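Local atomic coordinates of putative polyketide cyclase (Pseudomonas putida KT2440, PDB entry 3F7X), a protein that is of unknown function but may cyclise polyketide-like substrates within its SnoaL-like domain. Residues A32-D37 against R77-D82; V49-N54 against A135-Y140; N73-E78 against A106-L111; F98-Q103 against Q117-P122. All blocks are in the same frame, centred on the assembly; numbering follows the deposited sequence. Where two conformers were deposited one is given.

All four contacts belong to one mixed sheet and the elements packed on it or leading from it. Interaction 1 (32-37 with 77-82) and interaction 3 (73-78 with 106-111) share Arg77 and Glu78 at the start of edge strand 76-87, and both touch the same 1,2-ethanediol. Interaction 4 (98-103 with 117-122) continues the sheet from there: its centre is about 11 Å from that of interaction 1, and Glu78 OE2 meets Tyr119 OH at 2.6 Å. Interaction 2 (49-54 with 135-140) lies across the chain's centre, with its own centre about 17 Å from that of interaction 1. Unidentified ligand atoms lie near Glu78, Phe98, Asp108 and Asn139, although no active site is established.

Interaction 1 of 4, residues A32-D37 against R77-D82; sequences AFNAGD and RERLAD. With EDO (1,2-ethanediol), chain E.
Asn34, in the last turn of helix 22-35, sets its side-chain amide against the backbone of Leu80 in strand 76-87, and two hydrogen bonds result. Leu80 N donates to Asn34 OD1 at 2.8 Å, nearly straight at 167° though tilted from the carbonyl plane. Asn34 ND2 returns a bond to Leu80 O at 3.1 Å, arriving on a lone pair in the carbonyl plane.

Apolar packing comes from the preceding residue. Phe33 has CG anti to its own N (chi1 -180°), which turns the ring to the strand: CE1 lies 3.8 Å from Leu80 CG, while the edge at CZ is 3.6 Å from Glu78 OE1. The other carboxylate oxygen, Glu78 OE2, is hydrogen-bonded to Tyr119.

Small molecules make the remaining bridges. One water donates to both Asn34 O and Glu78 O. A 1,2-ethanediol, probably from the crystallisation liquor, covers one face of the Phe33 ring; its O2 donates to Phe33 O at 2.6 Å and its O1 accepts from Glu78 N at 3.0 Å.

By offering one acceptor and one donor to a single residue, the Asn34 amide does for this sheet-edge strand what the backbone of a further strand would do.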
# COMPACT_ATOMS: atom_id res chain seq x y z
N ALA A 32 5.98 0.76 -19.21
CA ALA A 32 5.09 0.03 -20.08
C ALA A 32 3.65 0.35 -19.78
O ALA A 32 2.86 0.55 -20.70
CB ALA A 32 5.37 -1.46 -20.02
N PHE A 33 3.33 0.44 -18.50
CA PHE A 33 1.99 0.83 -18.07
C PHE A 33 1.63 2.22 -18.64
O PHE A 33 0.60 2.40 -19.26
CB PHE A 33 1.92 0.82 -16.54
CG PHE A 33 0.60 1.20 -15.96
CD1 PHE A 33 0.23 2.52 -15.79
CD2 PHE A 33 -0.27 0.23 -15.49
CE1 PHE A 33 -0.98 2.87 -15.24
CE2 PHE A 33 -1.51 0.59 -14.94
CZ PHE A 33 -1.83 1.92 -14.81
N ASN A 34 2.51 3.17 -18.41
CA ASN A 34 2.25 4.54 -18.83
C ASN A 34 2.13 4.66 -20.36
O ASN A 34 1.34 5.45 -20.87
CB ASN A 34 3.34 5.49 -18.33
CG ASN A 34 3.03 6.01 -16.93
OD1 ASN A 34 1.90 5.89 -16.45
ND2 ASN A 34 4.01 6.62 -16.32
N ALA A 35 2.93 3.89 -21.10
CA ALA A 35 2.92 3.91 -22.56
C ALA A 35 1.83 3.04 -23.17
O ALA A 35 1.65 3.05 -24.40
CB ALA A 35 4.26 3.47 -23.10
N GLY A 36 1.08 2.29 -22.37
CA GLY A 36 0.11 1.36 -22.85
C GLY A 36 0.69 0.22 -23.67
O GLY A 36 0.01 -0.32 -24.55
N ASP A 37 1.89 -0.21 -23.33
CA ASP A 37 2.60 -1.26 -24.08
C ASP A 37 2.38 -2.57 -23.36
O ASP A 37 3.14 -2.96 -22.45
CB ASP A 37 4.06 -0.90 -24.16
CG ASP A 37 4.85 -1.83 -25.07
OD1 ASP A 37 4.40 -2.94 -25.33
OD2 ASP A 37 5.96 -1.44 -25.48
N ARG A 77 -8.13 5.25 -18.60
CA ARG A 77 -6.78 5.58 -19.04
C ARG A 77 -6.10 6.28 -17.88
O ARG A 77 -6.65 7.18 -17.27
CB ARG A 77 -6.81 6.42 -20.31
CG ARG A 77 -5.53 6.91 -20.83
CD ARG A 77 -5.76 7.93 -21.99
NE ARG A 77 -6.88 7.51 -22.86
CZ ARG A 77 -6.76 6.72 -23.92
NH1 ARG A 77 -5.54 6.32 -24.30
NH2 ARG A 77 -7.84 6.33 -24.62
N GLU A 78 -4.91 5.77 -17.55
CA GLU A 78 -4.16 6.30 -16.41
C GLU A 78 -2.74 6.62 -16.80
O GLU A 78 -2.14 5.96 -17.64
CB GLU A 78 -4.15 5.31 -15.26
CG GLU A 78 -5.53 5.12 -14.65
CD GLU A 78 -5.58 4.22 -13.45
OE1 GLU A 78 -4.55 3.54 -13.13
OE2 GLU A 78 -6.64 4.20 -12.79
N ARG A 79 -2.22 7.66 -16.15
CA ARG A 79 -0.83 8.05 -16.20
C ARG A 79 -0.35 8.17 -14.77
O ARG A 79 -0.99 8.83 -13.95
CB ARG A 79 -0.67 9.42 -16.89
CG ARG A 79 0.69 10.00 -16.81
CD ARG A 79 0.75 11.31 -17.55
NE ARG A 79 -0.17 12.34 -17.06
CZ ARG A 79 0.07 13.17 -16.04
NH1 ARG A 79 1.24 13.14 -15.40
NH2 ARG A 79 -0.86 14.04 -15.70
N LEU A 80 0.80 7.56 -14.48
CA LEU A 80 1.35 7.60 -13.14
C LEU A 80 2.47 8.61 -13.09
O LEU A 80 3.36 8.57 -13.96
CB LEU A 80 1.89 6.28 -12.75
CG LEU A 80 0.97 5.14 -12.94
CD1 LEU A 80 1.63 3.83 -12.41
CD2 LEU A 80 -0.44 5.32 -12.33
N ALA A 81 2.43 9.50 -12.13
CA ALA A 81 3.38 10.58 -11.95
C ALA A 81 4.09 10.43 -10.63
O ALA A 81 3.64 9.70 -9.74
CB ALA A 81 2.65 11.93 -12.01
N ASP A 82 5.22 11.09 -10.52
CA ASP A 82 5.89 11.17 -9.22
C ASP A 82 6.28 9.77 -8.73
O ASP A 82 6.16 9.50 -7.54
CB ASP A 82 4.98 11.86 -8.18
CG ASP A 82 4.28 13.11 -8.71
OD1 ASP A 82 4.95 14.00 -9.27
OD2 ASP A 82 3.06 13.21 -8.48
C1 EDO E . -3.00 2.65 -18.07
O1 EDO E . -4.09 3.22 -18.83
C2 EDO E . -2.52 1.27 -18.51
O2 EDO E . -1.73 1.37 -19.71
O HOH W 1 -0.28 7.12 -19.49

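Interaction 2 of 4, residues V49-N54 against A135-Y140; sequences VIHDIN and ARVTNY. With EDO (1,2-ethanediol), chain D; EDO (1,2-ethanediol), chain F.
His51 and Val137, with Ile50-Arg136 and Asp52-Thr138 on either side, pair two parallel strands inside the mixed sheet of the SnoaL-like fold; their axes run 9° apart. Backbone bonds such as Val137 N to Ile50 O (2.9 Å) hold the register, and a classic beta bulge lies where Ala135 and Arg136 both face Tyr128 of the next strand.

On the face carrying His51 and Val137, the imidazole and the Asn139 amide cross with their planes 72° apart. Asn139 ND2 lies 2.7 Å from His51 NE2 in a short, distinctly bent hydrogen bond, which keeps to the amide plane but is tilted from that of the ring. A 1,2-ethanediol sits beside both groups, its O2 close to His51 NE2 and its O1 giving a bond to Asn139 OD1 at 3.0 Å. Phe65 stacks on the imidazole and Phe68 meets it edge-to-face.

The face of Asp52 and Thr138 holds a polar relay. Arg136 bends at chi3 (57°), which turns the guanidinium along its own strand toward Thr138, and NH1 donates in plane to Thr138 OG1 at 2.8 Å. Arg136 NH1 also reaches Glu97 of the second subunit in a salt bridge, while NE and NH2 bind the two hydroxyls of another 1,2-ethanediol. With a leucine here, Glu97 of that subunit would probably be left without its charged mate and the Thr138 hydroxyl would be freer to turn. Asp52 OD1 forms a salt bridge with Arg58; Asp52 OD2 accepts from Thr138 OG1 at 2.9 Å, on the anti side and tilted out of the carboxylate plane.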
# COMPACT_ATOMS: atom_id res chain seq x y z
N VAL A 49 2.35 -15.36 -11.76
CA VAL A 49 2.27 -14.12 -10.99
C VAL A 49 1.02 -14.07 -10.12
O VAL A 49 -0.09 -14.40 -10.55
CB VAL A 49 2.31 -12.92 -11.95
CG1 VAL A 49 1.17 -12.92 -12.96
CG2 VAL A 49 2.35 -11.57 -11.17
N ILE A 50 1.22 -13.62 -8.89
CA ILE A 50 0.15 -13.38 -7.94
C ILE A 50 -0.22 -11.92 -8.03
O ILE A 50 0.65 -11.05 -7.90
CB ILE A 50 0.60 -13.74 -6.50
CG1 ILE A 50 0.89 -15.22 -6.40
CG2 ILE A 50 -0.42 -13.23 -5.48
CD1 ILE A 50 1.58 -15.59 -5.10
N HIS A 51 -1.50 -11.66 -8.22
CA HIS A 51 -1.98 -10.28 -8.35
C HIS A 51 -3.02 -9.98 -7.29
O HIS A 51 -4.15 -10.52 -7.34
CB HIS A 51 -2.60 -10.06 -9.73
CG HIS A 51 -2.94 -8.64 -10.04
ND1 HIS A 51 -3.71 -8.30 -11.11
CD2 HIS A 51 -2.59 -7.48 -9.43
CE1 HIS A 51 -3.80 -6.98 -11.18
NE2 HIS A 51 -3.11 -6.47 -10.18
N ASP A 52 -2.63 -9.21 -6.28
CA ASP A 52 -3.53 -8.82 -5.21
C ASP A 52 -4.18 -7.50 -5.55
O ASP A 52 -3.58 -6.44 -5.37
CB ASP A 52 -2.79 -8.71 -3.92
CG ASP A 52 -2.36 -10.00 -3.41
OD1 ASP A 52 -3.01 -11.06 -3.67
OD2 ASP A 52 -1.31 -9.96 -2.75
N ILE A 53 -5.41 -7.59 -6.01
CA ILE A 53 -6.28 -6.49 -6.44
C ILE A 53 -6.65 -5.66 -5.23
O ILE A 53 -7.01 -6.25 -4.21
CB ILE A 53 -7.64 -7.08 -7.06
CG1 ILE A 53 -7.39 -7.94 -8.30
CG2 ILE A 53 -8.66 -5.92 -7.35
CD1 ILE A 53 -6.14 -7.59 -9.04
N ASN A 54 -6.58 -4.34 -5.32
CA ASN A 54 -6.88 -3.51 -4.16
C ASN A 54 -8.31 -3.71 -3.66
O ASN A 54 -9.26 -3.56 -4.42
CB ASN A 54 -6.68 -2.05 -4.52
CG ASN A 54 -6.86 -1.12 -3.35
OD1 ASN A 54 -6.32 -1.37 -2.27
ND2 ASN A 54 -7.64 -0.06 -3.53
N ALA A 135 6.86 -11.69 -9.65
CA ALA A 135 6.10 -12.86 -9.21
C ALA A 135 4.89 -12.50 -8.35
O ALA A 135 4.02 -13.35 -8.15
CB ALA A 135 7.00 -13.87 -8.48
N ARG A 136 4.84 -11.28 -7.82
CA ARG A 136 3.68 -10.77 -7.12
C ARG A 136 3.61 -9.26 -7.31
O ARG A 136 4.64 -8.57 -7.18
CB ARG A 136 3.70 -11.10 -5.63
CG ARG A 136 2.55 -10.44 -4.84
CD ARG A 136 2.53 -10.86 -3.41
NE ARG A 136 3.74 -10.61 -2.64
CZ ARG A 136 4.04 -9.48 -2.02
NH1 ARG A 136 3.29 -8.40 -2.17
NH2 ARG A 136 5.12 -9.43 -1.29
N VAL A 137 2.40 -8.80 -7.58
CA VAL A 137 2.05 -7.38 -7.57
C VAL A 137 0.88 -7.23 -6.59
O VAL A 137 -0.19 -7.82 -6.79
CB VAL A 137 1.58 -6.86 -8.96
CG1 VAL A 137 1.20 -5.38 -8.83
CG2 VAL A 137 2.65 -7.03 -10.03
N THR A 138 1.07 -6.39 -5.57
CA THR A 138 0.01 -6.06 -4.62
C THR A 138 -0.26 -4.57 -4.75
O THR A 138 0.59 -3.76 -4.44
CB THR A 138 0.47 -6.44 -3.20
OG1 THR A 138 0.67 -7.86 -3.15
CG2 THR A 138 -0.55 -5.98 -2.14
N ASN A 139 -1.46 -4.26 -5.20
CA ASN A 139 -1.90 -2.88 -5.47
C ASN A 139 -2.67 -2.25 -4.31
O ASN A 139 -3.51 -2.92 -3.70
CB ASN A 139 -2.88 -2.86 -6.63
CG ASN A 139 -2.34 -3.42 -7.86
OD1 ASN A 139 -1.50 -2.79 -8.55
ND2 ASN A 139 -2.81 -4.60 -8.22
N TYR A 140 -2.38 -1.00 -4.02
CA TYR A 140 -3.04 -0.28 -2.96
C TYR A 140 -3.39 1.14 -3.37
O TYR A 140 -2.59 1.83 -4.02
CB TYR A 140 -2.15 -0.20 -1.73
CG TYR A 140 -1.92 -1.50 -0.98
CD1 TYR A 140 -2.99 -2.28 -0.54
CD2 TYR A 140 -0.65 -1.91 -0.63
CE1 TYR A 140 -2.80 -3.41 0.20
CE2 TYR A 140 -0.45 -3.03 0.14
CZ TYR A 140 -1.52 -3.79 0.56
OH TYR A 140 -1.35 -4.92 1.33
C1 EDO D . -1.09 -2.17 -12.07
O1 EDO D . -0.10 -2.59 -11.17
C2 EDO D . -2.08 -3.31 -12.41
O2 EDO D . -2.79 -3.82 -11.23
C1 EDO F . 6.99 -12.45 -0.87
O1 EDO F . 6.09 -11.78 -0.04
C2 EDO F . 6.18 -13.57 -1.49
O2 EDO F . 5.24 -13.06 -2.46
O HOH W 2 -3.91 -5.40 -2.39

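Interaction 3 of 4, residues N73-E78 against A106-L111; sequences NRCYRE and ADDEGL. With EDO (1,2-ethanediol), chain E.
Tyr76 CG stands anti to its carbonyl carbon (chi1 -51°), which carries the phenol out to the loop, where Asp108, with CG opposite its backbone N (chi1 -166°), turns its carboxylate to meet it. The phenol and the carboxylate approach at about a right angle, with their planes 77° apart. Tyr76 OH donates to Asp108 OD2 at 2.6 Å, using the anti lone pair of that oxygen, which itself lies in the plane of the tyrosine ring at its edge. The second carboxylate oxygen has other partners. Asp108 OD1 forms a salt bridge with Lys71 and accepts from Glu109 N at 2.9 Å, the donor lying above the carboxylate plane, so both oxygens are gripped and the rotation of the group is restrained.

In the fold, this contact joins the junction of helix 62-75 and strand 76-87 to the loop that connects strands 93-104 and 118-130. The loop makes a type II beta turn from Asp108 to Leu111, with Gly110 at the position of positive phi; its closing bond, Leu111 N to Asp108 O, is weak.

At the helix end Cys75 faces the loop backbone. Its SG makes contacts of 3.5 Å with Ala106 O and 3.6 Å with Asp107 O. The one backbone hydrogen bond across the contact, Ala106 N to Cys75 O, is weak at 3.3 Å. Ala106 points its CB at the last helical turn, 3.5 Å from Arg74 O. Tyr104 closes in from the neighbouring strand, its ring meeting that of Tyr76 with nearly parallel planes and its hydroxyl bonding Asp108 N. At the end of the turn, Leu111 CD1 touches Tyr76 OH at 3.5 Å.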
# COMPACT_ATOMS: atom_id res chain seq x y z
N ASN A 73 -8.05 -1.52 -19.64
CA ASN A 73 -7.89 -0.72 -20.85
C ASN A 73 -9.20 -0.38 -21.55
O ASN A 73 -9.27 0.61 -22.28
CB ASN A 73 -6.88 -1.39 -21.79
CG ASN A 73 -5.45 -1.38 -21.23
OD1 ASN A 73 -5.11 -0.52 -20.42
ND2 ASN A 73 -4.62 -2.32 -21.67
N ARG A 74 -10.23 -1.19 -21.35
CA ARG A 74 -11.59 -0.96 -21.86
C ARG A 74 -12.23 0.23 -21.15
O ARG A 74 -13.09 0.89 -21.71
CB ARG A 74 -12.42 -2.26 -21.63
CG ARG A 74 -13.93 -2.24 -21.92
CD ARG A 74 -14.23 -2.24 -23.37
NE ARG A 74 -15.66 -1.97 -23.58
CZ ARG A 74 -16.13 -0.73 -23.63
NH1 ARG A 74 -15.28 0.27 -23.41
NH2 ARG A 74 -17.44 -0.50 -23.84
N CYS A 75 -11.86 0.44 -19.88
CA CYS A 75 -12.60 1.31 -18.98
C CYS A 75 -11.88 2.55 -18.45
O CYS A 75 -12.55 3.46 -18.00
CB CYS A 75 -13.10 0.51 -17.76
SG CYS A 75 -14.23 -0.83 -18.15
N TYR A 76 -10.55 2.58 -18.47
CA TYR A 76 -9.78 3.65 -17.86
C TYR A 76 -8.59 4.00 -18.73
O TYR A 76 -8.04 3.15 -19.44
CB TYR A 76 -9.18 3.22 -16.53
CG TYR A 76 -10.16 2.60 -15.54
CD1 TYR A 76 -10.89 3.39 -14.67
CD2 TYR A 76 -10.38 1.24 -15.49
CE1 TYR A 76 -11.78 2.84 -13.78
CE2 TYR A 76 -11.24 0.68 -14.58
CZ TYR A 76 -11.94 1.47 -13.74
OH TYR A 76 -12.82 0.89 -12.87
N ARG A 77 -8.13 5.25 -18.60
CA ARG A 77 -6.78 5.58 -19.04
C ARG A 77 -6.10 6.28 -17.88
O ARG A 77 -6.65 7.18 -17.27
CB ARG A 77 -6.81 6.42 -20.31
CG ARG A 77 -5.53 6.91 -20.83
CD ARG A 77 -5.76 7.93 -21.99
NE ARG A 77 -6.88 7.51 -22.86
CZ ARG A 77 -6.76 6.72 -23.92
NH1 ARG A 77 -5.54 6.32 -24.30
NH2 ARG A 77 -7.84 6.33 -24.62
N GLU A 78 -4.91 5.77 -17.55
CA GLU A 78 -4.16 6.30 -16.41
C GLU A 78 -2.74 6.62 -16.80
O GLU A 78 -2.14 5.96 -17.64
CB GLU A 78 -4.15 5.31 -15.26
CG GLU A 78 -5.53 5.12 -14.65
CD GLU A 78 -5.58 4.22 -13.45
OE1 GLU A 78 -4.55 3.54 -13.13
OE2 GLU A 78 -6.64 4.20 -12.79
N ALA A 106 -15.42 4.15 -19.49
CA ALA A 106 -16.53 3.26 -19.77
C ALA A 106 -16.83 2.50 -18.49
O ALA A 106 -15.96 2.18 -17.71
CB ALA A 106 -16.23 2.31 -20.95
N ASP A 107 -18.11 2.22 -18.27
CA ASP A 107 -18.57 1.61 -17.02
C ASP A 107 -17.82 0.35 -16.75
O ASP A 107 -17.77 -0.57 -17.61
CB ASP A 107 -20.05 1.25 -17.15
CG ASP A 107 -20.97 2.41 -17.22
OD1 ASP A 107 -20.57 3.59 -17.18
OD2 ASP A 107 -22.21 2.11 -17.33
N ASP A 108 -17.29 0.24 -15.55
CA ASP A 108 -16.68 -0.98 -15.04
C ASP A 108 -17.68 -1.66 -14.09
O ASP A 108 -18.55 -1.02 -13.48
CB ASP A 108 -15.36 -0.64 -14.37
CG ASP A 108 -14.48 -1.83 -14.10
OD1 ASP A 108 -14.77 -2.96 -14.54
OD2 ASP A 108 -13.42 -1.61 -13.45
N GLU A 109 -17.59 -2.98 -14.02
CA GLU A 109 -18.62 -3.75 -13.33
C GLU A 109 -18.59 -3.51 -11.81
O GLU A 109 -17.54 -3.50 -11.17
CB GLU A 109 -18.47 -5.24 -13.61
CG GLU A 109 -18.62 -5.53 -15.10
CD GLU A 109 -19.12 -6.90 -15.38
OE1 GLU A 109 -20.26 -7.18 -15.04
OE2 GLU A 109 -18.35 -7.71 -15.90
N GLY A 110 -19.76 -3.26 -11.23
CA GLY A 110 -19.86 -3.10 -9.78
C GLY A 110 -19.47 -1.74 -9.26
O GLY A 110 -19.30 -1.58 -8.04
N LEU A 111 -19.30 -0.78 -10.16
CA LEU A 111 -18.74 0.53 -9.83
C LEU A 111 -19.65 1.65 -10.35
O LEU A 111 -20.60 1.37 -11.07
CB LEU A 111 -17.31 0.62 -10.37
CG LEU A 111 -16.31 -0.30 -9.68
CD1 LEU A 111 -14.99 -0.34 -10.44
CD2 LEU A 111 -16.07 0.11 -8.23
C1 EDO E . -3.00 2.65 -18.07
O1 EDO E . -4.09 3.22 -18.83
C2 EDO E . -2.52 1.27 -18.51
O2 EDO E . -1.73 1.37 -19.71

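Interaction 4 of 4, residues F98-Q103 against Q117-P122; sequences FTVHGQ and QTYVLP. With EDO (1,2-ethanediol), chain I.
Phe98 O receives a CA-H...O contact from Pro122 CA at 3.4 Å between two antiparallel strands whose axes lie at 167°. Thr99 follows in a non-hydrogen-bonded pair with Pro122; its methyl CG2 reaches diagonally to Val120 CG1 at 3.6 Å, while OG1 bonds an ethanediol and Asp82. Val100 is hydrogen-bonded to Leu121 in both directions, with Val100 N to Leu121 O at 2.8 Å, and its CG1 lies 3.9 Å from Tyr119 CE2. On the face of Thr99, His101 takes Val120 CG1 over its ring, 4.1 Å from the ring centroid, in a CH-pi contact.

Gly102 exchanges two backbone bonds with Tyr119. The chi1 of Tyr119, 52°, lays its ring back over the opposite strand, with Gly102 CA 3.7 Å from the ring centroid and 17° off the normal. A CB on Gly102 would strike the ring. Putting an alanine in place of Tyr119 would probably uncover Gly102 and leave Glu78 OE2 without the phenol hydroxyl that bonds it. At Gln103, paired with Thr118 without hydrogen bonds, CA lies 3.3 Å from Gln117 O.

Strand 76-87 pairs with the far edge of 98-103, through Arg79 and His101 among others, while helix 143-150 covers Tyr119 and Leu121, Trp146 meeting the Tyr119 ring edge-to-face.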
# COMPACT_ATOMS: atom_id res chain seq x y z
N PHE A 98 3.29 6.55 -6.04
CA PHE A 98 3.05 7.40 -7.18
C PHE A 98 1.69 8.06 -7.07
O PHE A 98 0.86 7.74 -6.21
CB PHE A 98 3.18 6.59 -8.48
CG PHE A 98 2.44 5.28 -8.47
CD1 PHE A 98 1.12 5.21 -8.80
CD2 PHE A 98 3.10 4.14 -8.09
CE1 PHE A 98 0.45 4.01 -8.75
CE2 PHE A 98 2.42 2.94 -8.02
CZ PHE A 98 1.11 2.87 -8.35
N THR A 99 1.45 8.98 -8.00
CA THR A 99 0.17 9.67 -8.12
C THR A 99 -0.49 9.21 -9.41
O THR A 99 0.08 9.33 -10.50
CB THR A 99 0.32 11.19 -8.15
OG1 THR A 99 1.00 11.59 -6.98
CG2 THR A 99 -1.06 11.86 -8.21
N VAL A 100 -1.69 8.68 -9.29
CA VAL A 100 -2.50 8.27 -10.43
C VAL A 100 -3.29 9.46 -10.97
O VAL A 100 -4.03 10.08 -10.24
CB VAL A 100 -3.49 7.15 -10.04
CG1 VAL A 100 -4.32 6.75 -11.26
CG2 VAL A 100 -2.75 5.95 -9.44
N HIS A 101 -3.09 9.74 -12.25
CA HIS A 101 -3.90 10.68 -13.01
C HIS A 101 -4.72 9.87 -14.00
O HIS A 101 -4.17 9.26 -14.89
CB HIS A 101 -3.03 11.67 -13.79
CG HIS A 101 -2.23 12.57 -12.91
ND1 HIS A 101 -2.65 13.83 -12.57
CD2 HIS A 101 -1.10 12.34 -12.22
CE1 HIS A 101 -1.77 14.37 -11.74
NE2 HIS A 101 -0.82 13.48 -11.52
N GLY A 102 -6.03 9.86 -13.84
CA GLY A 102 -6.85 8.96 -14.64
C GLY A 102 -8.07 9.62 -15.23
O GLY A 102 -8.51 10.70 -14.80
N GLN A 103 -8.65 8.92 -16.19
CA GLN A 103 -9.93 9.27 -16.74
C GLN A 103 -10.77 7.98 -16.84
O GLN A 103 -10.27 6.96 -17.29
CB GLN A 103 -9.78 9.88 -18.14
CG GLN A 103 -11.10 10.49 -18.63
CD GLN A 103 -11.00 11.34 -19.88
OE1 GLN A 103 -10.12 11.16 -20.70
NE2 GLN A 103 -11.95 12.24 -20.03
N GLN A 117 -15.03 11.22 -16.39
CA GLN A 117 -14.54 12.07 -15.35
C GLN A 117 -13.06 11.76 -15.03
O GLN A 117 -12.53 10.68 -15.25
CB GLN A 117 -15.50 12.06 -14.17
CG GLN A 117 -15.65 10.75 -13.47
CD GLN A 117 -16.63 9.82 -14.16
OE1 GLN A 117 -16.45 9.46 -15.33
NE2 GLN A 117 -17.67 9.42 -13.44
N THR A 118 -12.38 12.80 -14.56
CA THR A 118 -10.98 12.68 -14.20
C THR A 118 -10.84 12.39 -12.71
O THR A 118 -11.70 12.74 -11.91
CB THR A 118 -10.21 13.92 -14.59
OG1 THR A 118 -10.77 15.02 -13.92
CG2 THR A 118 -10.28 14.15 -16.09
N TYR A 119 -9.73 11.78 -12.33
CA TYR A 119 -9.43 11.57 -10.95
C TYR A 119 -7.93 11.65 -10.75
O TYR A 119 -7.16 11.35 -11.65
CB TYR A 119 -9.98 10.21 -10.49
CG TYR A 119 -9.61 8.99 -11.33
CD1 TYR A 119 -10.38 8.62 -12.42
CD2 TYR A 119 -8.49 8.23 -11.06
CE1 TYR A 119 -10.05 7.48 -13.17
CE2 TYR A 119 -8.17 7.11 -11.80
CZ TYR A 119 -8.97 6.74 -12.87
OH TYR A 119 -8.65 5.64 -13.62
N VAL A 120 -7.54 12.00 -9.54
CA VAL A 120 -6.13 12.13 -9.17
C VAL A 120 -6.04 11.60 -7.76
O VAL A 120 -6.72 12.13 -6.86
CB VAL A 120 -5.60 13.58 -9.26
CG1 VAL A 120 -4.12 13.61 -8.86
CG2 VAL A 120 -5.83 14.21 -10.64
N LEU A 121 -5.21 10.59 -7.53
CA LEU A 121 -5.03 10.11 -6.14
C LEU A 121 -3.74 9.35 -5.99
O LEU A 121 -3.23 8.77 -6.95
CB LEU A 121 -6.19 9.27 -5.59
CG LEU A 121 -6.36 7.87 -6.20
CD1 LEU A 121 -7.36 7.16 -5.30
CD2 LEU A 121 -6.76 7.96 -7.60
N PRO A 122 -3.18 9.38 -4.77
CA PRO A 122 -2.01 8.59 -4.53
C PRO A 122 -2.32 7.11 -4.58
O PRO A 122 -3.45 6.68 -4.31
CB PRO A 122 -1.60 8.99 -3.10
CG PRO A 122 -2.60 9.79 -2.59
CD PRO A 122 -3.56 10.17 -3.59
C1 EDO I . 2.83 10.41 -2.73
O1 EDO I . 3.57 11.61 -3.00
C2 EDO I . 1.96 10.07 -3.93
O2 EDO I . 2.72 10.34 -5.12